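Local coordinates for peptide methionine sulfoxide reductase MsrA (Treponema denticola ATCC 35405, PDB 5FA9), which probably repairs oxidised proteins as a bifunctional MsrA-MsrB fusion enzyme, reducing both epimers of methionine sulfoxide back to methionine, with thioredoxin as the reductant, at residues P218-L223 with L282-N287; Y226-G229 with P233-T236; R256-S261 with G265-H270. The protein carries 2 engineered substitutions. One frame throughout, in Å; residues are numbered along the deposited sequence.

Contact 1: P218-L223 with L282-N287; sequences PLFSSL and LRYSIN. Engineered in segment 282-287: Ser285 (natural residue Cys).
The far end of the Phe220 ring lodges against Ile286, and this is the tight part of the contact: CZ of Phe220 stands 3.6 Å from CG1 of Ile286. The two side chains reach for each other from opposite directions. In Ile286 the CG1 branch does the touching: chi1 (-51°) sets CG1 anti to the carbonyl carbon, toward the phenylalanine, with Ile286 CD1 3.8 Å from Phe220 CZ. Phe220 itself has CG beside its backbone N (chi1 -61°), and the ring extends across the gap to strand 283-286. That gap is wide, with the CA atoms of Phe220 and Tyr284 9.6 Å apart, so only side chains span it. The two strands belong to different antiparallel sheets of the MsrB half, one of three strands and one of six, and the contact is part of the apolar layer between them, in keeping with the Beta-tent clan of the SelR domain. A classic beta bulge, in which Leu219 and Phe220 both face Tyr210, interrupts the regular pairing of strand 218-221 just where the phenylalanine enters this layer. Toward Tyr284 the packing is looser. Phe220 CE1 comes within 4.0 Å of Tyr284 CB, and the two rings meet obliquely, planes 59° and centroids 6.0 Å apart. The tyrosine hydroxyl points away from Phe220 and hydrogen-bonds the hydroxyl of Tyr246, while Phe235 stacks on the Phe220 ring. At the more open end of segment 218-223, Leu223 is exposed; its backbone N donates to Ser221 OG at 3.2 Å, closing an ST turn.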
loop_
_atom_site.group_PDB
_atom_site.type_symbol
_atom_site.label_atom_id
_atom_site.label_comp_id
_atom_site.label_asym_id
_atom_site.label_seq_id
_atom_site.Cartn_x
_atom_site.Cartn_y
_atom_site.Cartn_z
ATOM N N PRO B 218 11.237 -16.761 20.267
ATOM C CA PRO B 218 11.747 -15.579 19.561
ATOM C C PRO B 218 10.783 -14.397 19.623
ATOM O O PRO B 218 9.582 -14.573 19.418
ATOM C CB PRO B 218 11.910 -16.076 18.121
ATOM C CG PRO B 218 12.105 -17.545 18.256
ATOM C CD PRO B 218 11.224 -17.952 19.399
ATOM N N LEU B 219 11.310 -13.210 19.902
ATOM C CA LEU B 219 10.481 -12.017 20.031
ATOM C C LEU B 219 10.885 -10.924 19.047
ATOM O O LEU B 219 10.030 -10.244 18.479
ATOM C CB LEU B 219 10.547 -11.475 21.460
ATOM C CG LEU B 219 10.080 -12.416 22.570
ATOM C CD1 LEU B 219 10.317 -11.787 23.933
ATOM C CD2 LEU B 219 8.615 -12.773 22.386
ATOM N N PHE B 220 12.189 -10.752 18.849
ATOM C CA PHE B 220 12.687 -9.703 17.966
ATOM C C PHE B 220 13.876 -10.164 17.130
ATOM O O PHE B 220 14.600 -11.085 17.510
ATOM C CB PHE B 220 13.071 -8.465 18.778
ATOM C CG PHE B 220 11.924 -7.856 19.533
ATOM C CD1 PHE B 220 11.063 -6.966 18.911
ATOM C CD2 PHE B 220 11.707 -8.172 20.865
ATOM C CE1 PHE B 220 10.005 -6.406 19.603
ATOM C CE2 PHE B 220 10.652 -7.615 21.561
ATOM C CZ PHE B 220 9.799 -6.731 20.929
ATOM N N SER B 221 14.064 -9.516 15.985
ATOM C CA SER B 221 15.195 -9.796 15.109
ATOM C C SER B 221 16.193 -8.643 15.117
ATOM O O SER B 221 15.813 -7.483 15.280
ATOM C CB SER B 221 14.715 -10.062 13.680
ATOM O OG SER B 221 15.810 -10.186 12.790
ATOM N N SER B 222 17.471 -8.969 14.942
ATOM C CA SER B 222 18.524 -7.959 14.891
ATOM C C SER B 222 18.338 -7.022 13.701
ATOM O O SER B 222 18.833 -5.895 13.704
ATOM C CB SER B 222 19.900 -8.624 14.819
ATOM O OG SER B 222 20.006 -9.455 13.677
ATOM N N LEU B 223 17.622 -7.497 12.687
ATOM C CA LEU B 223 17.374 -6.716 11.480
ATOM C C LEU B 223 16.474 -5.518 11.763
ATOM O O LEU B 223 16.519 -4.513 11.055
ATOM C CB LEU B 223 16.743 -7.599 10.400
ATOM C CG LEU B 223 16.532 -6.977 9.017
ATOM C CD1 LEU B 223 17.858 -6.561 8.396
ATOM C CD2 LEU B 223 15.780 -7.932 8.105
ATOM N N LEU B 282 7.130 2.831 14.441
ATOM C CA LEU B 282 6.971 2.199 15.746
ATOM C C LEU B 282 8.307 2.034 16.461
ATOM O O LEU B 282 9.298 1.623 15.859
ATOM C CB LEU B 282 6.292 0.836 15.603
ATOM C CG LEU B 282 4.883 0.821 15.011
ATOM C CD1 LEU B 282 4.489 -0.591 14.602
ATOM C CD2 LEU B 282 3.883 1.395 16.002
ATOM N N ARG B 283 8.324 2.355 17.751
ATOM C CA ARG B 283 9.501 2.122 18.579
ATOM C C ARG B 283 9.182 1.163 19.718
ATOM O O ARG B 283 8.512 1.530 20.684
ATOM C CB ARG B 283 10.045 3.439 19.139
ATOM C CG ARG B 283 11.195 3.256 20.125
ATOM C CD ARG B 283 11.834 4.585 20.499
ATOM N NE ARG B 283 10.910 5.469 21.203
ATOM C CZ ARG B 283 10.939 5.684 22.515
ATOM N NH1 ARG B 283 11.847 5.080 23.270
ATOM N NH2 ARG B 283 10.061 6.507 23.072
ATOM N N TYR B 284 9.658 -0.071 19.595
ATOM C CA TYR B 284 9.496 -1.053 20.655
ATOM C C TYR B 284 10.640 -0.942 21.654
ATOM O O TYR B 284 11.748 -1.409 21.394
ATOM C CB TYR B 284 9.429 -2.469 20.078
ATOM C CG TYR B 284 8.137 -2.781 19.356
ATOM C CD1 TYR B 284 7.941 -2.386 18.038
ATOM C CD2 TYR B 284 7.115 -3.475 19.991
ATOM C CE1 TYR B 284 6.761 -2.671 17.375
ATOM C CE2 TYR B 284 5.934 -3.763 19.335
ATOM C CZ TYR B 284 5.762 -3.360 18.028
ATOM O OH TYR B 284 4.586 -3.646 17.375
ATOM N N SER B 285 10.367 -0.319 22.795
ATOM C CA SER B 285 11.371 -0.172 23.841
ATOM C C SER B 285 11.317 -1.374 24.774
ATOM O O SER B 285 10.363 -1.541 25.533
ATOM C CB SER B 285 11.157 1.127 24.619
ATOM O OG SER B 285 12.296 1.448 25.400
ATOM N N ILE B 286 12.346 -2.212 24.709
ATOM C CA ILE B 286 12.348 -3.481 25.429
ATOM C C ILE B 286 13.545 -3.591 26.366
ATOM O O ILE B 286 14.674 -3.287 25.981
ATOM C CB ILE B 286 12.360 -4.677 24.452
ATOM C CG1 ILE B 286 11.246 -4.534 23.414
ATOM C CG2 ILE B 286 12.233 -5.992 25.207
ATOM C CD1 ILE B 286 9.854 -4.534 24.007
ATOM N N ASN B 287 13.292 -4.021 27.597
ATOM C CA ASN B 287 14.363 -4.271 28.553
ATOM C C ASN B 287 15.252 -5.420 28.089
ATOM O O ASN B 287 14.759 -6.494 27.744
ATOM C CB ASN B 287 13.790 -4.579 29.938
ATOM C CG ASN B 287 12.961 -3.437 30.495
ATOM O OD1 ASN B 287 13.498 -2.463 31.022
ATOM N ND2 ASN B 287 11.643 -3.557 30.387
#

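Contact 2: Y226-G229 with P233-T236; sequences YDAG and PSFT
Tyr226 folds its ring back over Ser234 at the edge of the six-stranded antiparallel sheet of the MsrB half. Strand 225-226 is the outermost strand there, segment 226-229 turns away from it as a loop, and strand 234-235 lies between it and strand 283-286. One direct backbone bond ties the two segments: Tyr226 N donates to Ser234 O at 3.0 Å in a nearly straight bond (163°). A water donates to Tyr226 O and accepts from Ser234 N, so the pairing is partly solvent-mediated: these two backbone atoms are linked through the water and not directly.

The side chain of Tyr226 takes the less common first torsion, with CG between the backbone N and the carbonyl carbon (chi1 77°). This turns the ring along segment 233-236, where one face lies over CB of Ser234, 3.9 Å from Tyr226 CE1. The carbonyl carbon of Phe235 sits at the ring edge, near its plane. Farther along, CG2 of Thr236 meets Tyr226 CD1 at 3.7 Å, neither over the face nor at the edge. The threonine torsion (chi1 65°) sets this methyl anti to its own carbonyl carbon and so presents it to the ring. Thr236 also lines the site of a bound dithiothreitol, probably from the crystallisation liquor. The tyrosine side chain also touches Pro276 and Arg283.

Phe235 points away from segment 226-229, and its ring meets Tyr210 edge-to-face. Ser234 OG is hydrogen-bonded to the carbonyl oxygen of Trp232. Across the contact, Ala228 CB rests 3.4 Å from that Ser234 OG.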
loop_
_atom_site.group_PDB
_atom_site.type_symbol
_atom_site.label_atom_id
_atom_site.label_comp_id
_atom_site.label_asym_id
_atom_site.label_seq_id
_atom_site.Cartn_x
_atom_site.Cartn_y
_atom_site.Cartn_z
ATOM N N TYR B 226 17.553 -0.915 16.247
ATOM C CA TYR B 226 18.189 0.363 15.948
ATOM C C TYR B 226 18.466 1.150 17.228
ATOM O O TYR B 226 17.960 0.810 18.298
ATOM C CB TYR B 226 17.320 1.189 14.998
ATOM C CG TYR B 226 16.135 1.854 15.662
ATOM C CD1 TYR B 226 14.997 1.128 15.992
ATOM C CD2 TYR B 226 16.152 3.212 15.952
ATOM C CE1 TYR B 226 13.914 1.736 16.597
ATOM C CE2 TYR B 226 15.076 3.827 16.557
ATOM C CZ TYR B 226 13.960 3.086 16.878
ATOM O OH TYR B 226 12.887 3.702 17.478
ATOM N N ASP B 227 19.269 2.203 17.111
ATOM C CA ASP B 227 19.630 3.023 18.263
ATOM C C ASP B 227 18.673 4.202 18.414
ATOM O O ASP B 227 18.737 5.169 17.652
ATOM C CB ASP B 227 21.070 3.527 18.131
ATOM C CG ASP B 227 21.652 4.001 19.455
ATOM O OD1 ASP B 227 20.895 4.530 20.295
ATOM O OD2 ASP B 227 22.876 3.845 19.653
ATOM N N ALA B 228 17.785 4.116 19.400
ATOM C CA ALA B 228 16.844 5.194 19.675
ATOM C C ALA B 228 17.472 6.243 20.588
ATOM O O ALA B 228 16.960 7.354 20.719
ATOM C CB ALA B 228 15.572 4.640 20.299
ATOM N N GLY B 229 18.587 5.880 21.215
ATOM C CA GLY B 229 19.311 6.796 22.079
ATOM C C GLY B 229 18.659 7.004 23.433
ATOM O O GLY B 229 19.017 7.927 24.163
ATOM N N PRO B 233 17.260 -1.306 24.449
ATOM C CA PRO B 233 17.138 -2.005 23.166
ATOM C C PRO B 233 15.839 -1.637 22.456
ATOM O O PRO B 233 14.759 -1.825 23.015
ATOM C CB PRO B 233 17.146 -3.480 23.572
ATOM C CG PRO B 233 17.947 -3.510 24.825
ATOM C CD PRO B 233 17.648 -2.218 25.540
ATOM N N SER B 234 15.948 -1.120 21.237
ATOM C CA SER B 234 14.783 -0.629 20.513
ATOM C C SER B 234 14.602 -1.344 19.179
ATOM O O SER B 234 15.565 -1.578 18.451
ATOM C CB SER B 234 14.894 0.880 20.288
ATOM O OG SER B 234 15.017 1.569 21.519
ATOM N N PHE B 235 13.356 -1.686 18.869
ATOM C CA PHE B 235 13.036 -2.402 17.641
ATOM C C PHE B 235 11.891 -1.719 16.898
ATOM O O PHE B 235 11.070 -1.029 17.504
ATOM C CB PHE B 235 12.677 -3.858 17.945
ATOM C CG PHE B 235 13.757 -4.611 18.670
ATOM C CD1 PHE B 235 13.808 -4.617 20.054
ATOM C CD2 PHE B 235 14.720 -5.316 17.967
ATOM C CE1 PHE B 235 14.801 -5.308 20.724
ATOM C CE2 PHE B 235 15.714 -6.010 18.631
ATOM C CZ PHE B 235 15.754 -6.006 20.012
ATOM N N THR B 236 11.844 -1.912 15.584
ATOM C CA THR B 236 10.820 -1.283 14.756
ATOM C C THR B 236 9.581 -2.163 14.630
ATOM O O THR B 236 8.504 -1.685 14.275
ATOM C CB THR B 236 11.354 -0.965 13.348
ATOM O OG1 THR B 236 11.672 -2.186 12.668
ATOM C CG2 THR B 236 12.600 -0.098 13.436
HETATM O O HOH W 1 18.615 -0.865 20.277
#

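Contact 3: R256-S261 with G265-H270; sequences RTEVVS and GAHLGH
His267 and Glu258 make the one side-chain hydrogen bond between the two segments of this hairpin, His267 ND1 donating to Glu258 OE2 at 3.0 Å. OE2 uses its anti lone pair and sits out of the imidazole plane, and the bond is bent (138°). Glu258 reaches it with CG anti to the backbone N and the chain extended beyond.

Between the antiparallel strands, Val259 N donates to Gly269 O at 2.7 Å. Val259 O receives Leu268 N at 3.0 Å and, weakly, Gly269 N. Leu268 and Gly269 thus both face Val259 in a classic beta bulge, which shifts the register by one. Nearer the turn, Ser261 N donates to Ala266 O.

At the other end the Arg256 guanidinium lies flat on one face of the His270 ring, centres 3.8 Å apart and planes at 26°. A bend at chi3 (-57°) turns the group onto the imidazole.

Packing completes the joint. Leu268 CD1 approaches Ser261 OG at 3.4 Å, while that hydroxyl bonds Asp212; Val259 CG1 meets the same leucine methyl, Leu268 CD1, at 4.1 Å, with Ile286 beyond. Each imidazole is therefore positioned by a partner of its own: His267 by the carboxylate of Glu258, and His270 by the Arg256 stack and, weakly, by a hydrogen bond to Asp249.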
loop_
_atom_site.group_PDB
_atom_site.type_symbol
_atom_site.label_atom_id
_atom_site.label_comp_id
_atom_site.label_asym_id
_atom_site.label_seq_id
_atom_site.Cartn_x
_atom_site.Cartn_y
_atom_site.Cartn_z
ATOM N N ARG B 256 0.379 4.949 28.055
ATOM C CA ARG B 256 1.339 4.172 27.279
ATOM C C ARG B 256 0.810 2.774 26.987
ATOM O O ARG B 256 -0.116 2.300 27.644
ATOM C CB ARG B 256 2.673 4.073 28.024
ATOM C CG ARG B 256 3.357 5.405 28.285
ATOM C CD ARG B 256 4.716 5.205 28.937
ATOM N NE ARG B 256 4.616 4.440 30.177
ATOM C CZ ARG B 256 5.660 4.043 30.898
ATOM N NH1 ARG B 256 6.892 4.338 30.505
ATOM N NH2 ARG B 256 5.472 3.350 32.013
ATOM N N THR B 257 1.399 2.120 25.992
ATOM C CA THR B 257 1.036 0.748 25.667
ATOM C C THR B 257 2.117 -0.218 26.136
ATOM O O THR B 257 3.280 -0.098 25.752
ATOM C CB THR B 257 0.812 0.565 24.155
ATOM O OG1 THR B 257 -0.161 1.510 23.695
ATOM C CG2 THR B 257 0.329 -0.846 23.853
ATOM N N GLU B 258 1.725 -1.174 26.972
ATOM C CA GLU B 258 2.663 -2.150 27.510
ATOM C C GLU B 258 2.837 -3.326 26.558
ATOM O O GLU B 258 1.863 -3.847 26.014
ATOM C CB GLU B 258 2.191 -2.646 28.879
ATOM C CG GLU B 258 3.061 -3.737 29.482
ATOM C CD GLU B 258 2.453 -4.348 30.729
ATOM O OE1 GLU B 258 1.220 -4.247 30.901
ATOM O OE2 GLU B 258 3.206 -4.931 31.536
ATOM N N VAL B 259 4.084 -3.740 26.363
ATOM C CA VAL B 259 4.392 -4.884 25.516
ATOM C C VAL B 259 4.676 -6.123 26.358
ATOM O O VAL B 259 5.560 -6.112 27.214
ATOM C CB VAL B 259 5.602 -4.604 24.606
ATOM C CG1 VAL B 259 5.939 -5.831 23.777
ATOM C CG2 VAL B 259 5.324 -3.409 23.710
ATOM N N VAL B 260 3.920 -7.188 26.111
ATOM C CA VAL B 260 4.090 -8.437 26.846
ATOM C C VAL B 260 4.158 -9.625 25.891
ATOM O O VAL B 260 3.553 -9.607 24.819
ATOM C CB VAL B 260 2.948 -8.669 27.865
ATOM C CG1 VAL B 260 2.961 -7.592 28.942
ATOM C CG2 VAL B 260 1.598 -8.714 27.164
ATOM N N SER B 261 4.912 -10.649 26.279
ATOM C CA SER B 261 5.012 -11.868 25.486
ATOM C C SER B 261 3.657 -12.558 25.425
ATOM O O SER B 261 3.006 -12.742 26.451
ATOM C CB SER B 261 6.062 -12.813 26.075
ATOM O OG SER B 261 7.349 -12.221 26.066
ATOM N N GLY B 265 3.768 -14.141 28.737
ATOM C CA GLY B 265 2.970 -13.245 29.553
ATOM C C GLY B 265 3.886 -12.289 30.289
ATOM O O GLY B 265 3.437 -11.365 30.964
ATOM N N ALA B 266 5.187 -12.522 30.143
ATOM C CA ALA B 266 6.202 -11.722 30.816
ATOM C C ALA B 266 6.250 -10.298 30.278
ATOM O O ALA B 266 6.077 -10.067 29.081
ATOM C CB ALA B 266 7.566 -12.383 30.678
ATOM N N HIS B 267 6.484 -9.345 31.175
ATOM C CA HIS B 267 6.626 -7.946 30.794
ATOM C C HIS B 267 7.919 -7.727 30.015
ATOM O O HIS B 267 8.985 -8.183 30.425
ATOM C CB HIS B 267 6.597 -7.046 32.031
ATOM C CG HIS B 267 6.971 -5.624 31.751
ATOM N ND1 HIS B 267 6.122 -4.741 31.122
ATOM C CD2 HIS B 267 8.105 -4.934 32.016
ATOM C CE1 HIS B 267 6.716 -3.565 31.010
ATOM N NE2 HIS B 267 7.921 -3.656 31.545
ATOM N N LEU B 268 7.815 -7.027 28.891
ATOM C CA LEU B 268 8.971 -6.778 28.039
ATOM C C LEU B 268 9.341 -5.300 28.020
ATOM O O LEU B 268 10.518 -4.943 28.089
ATOM C CB LEU B 268 8.700 -7.270 26.618
ATOM C CG LEU B 268 8.294 -8.740 26.495
ATOM C CD1 LEU B 268 8.024 -9.097 25.046
ATOM C CD2 LEU B 268 9.364 -9.645 27.087
ATOM N N GLY B 269 8.329 -4.444 27.928
ATOM C CA GLY B 269 8.545 -3.010 27.896
ATOM C C GLY B 269 7.346 -2.265 27.347
ATOM O O GLY B 269 6.202 -2.624 27.626
ATOM N N HIS B 270 7.606 -1.225 26.562
ATOM C CA HIS B 270 6.537 -0.420 25.985
ATOM C C HIS B 270 6.778 -0.145 24.505
ATOM O O HIS B 270 7.916 -0.164 24.038
ATOM C CB HIS B 270 6.397 0.903 26.742
ATOM C CG HIS B 270 6.236 0.738 28.221
ATOM N ND1 HIS B 270 7.302 0.513 29.064
ATOM C CD2 HIS B 270 5.134 0.766 29.007
ATOM C CE1 HIS B 270 6.865 0.409 30.306
ATOM N NE2 HIS B 270 5.553 0.559 30.300
#

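Strand 283-286 brings the three contacts together in the MsrB half: its neighbours in the six-stranded sheet are 234-235 of contact 2 and 267-272 of contact 3, and its inner side chains make contact 1. Contact 1 is core, purely apolar across its segments, and joins two different sheets. Contacts 2 and 3 lie within one sheet. Contact 2 has a single direct backbone bond plus a water, near partly exposed residues; contact 3 has regular backbone pairing apart from its bulge, and is largely buried, with a partly exposed arginine-histidine end. Contacts 2 and 3 do not touch, their nearest atoms being about 7 Å apart.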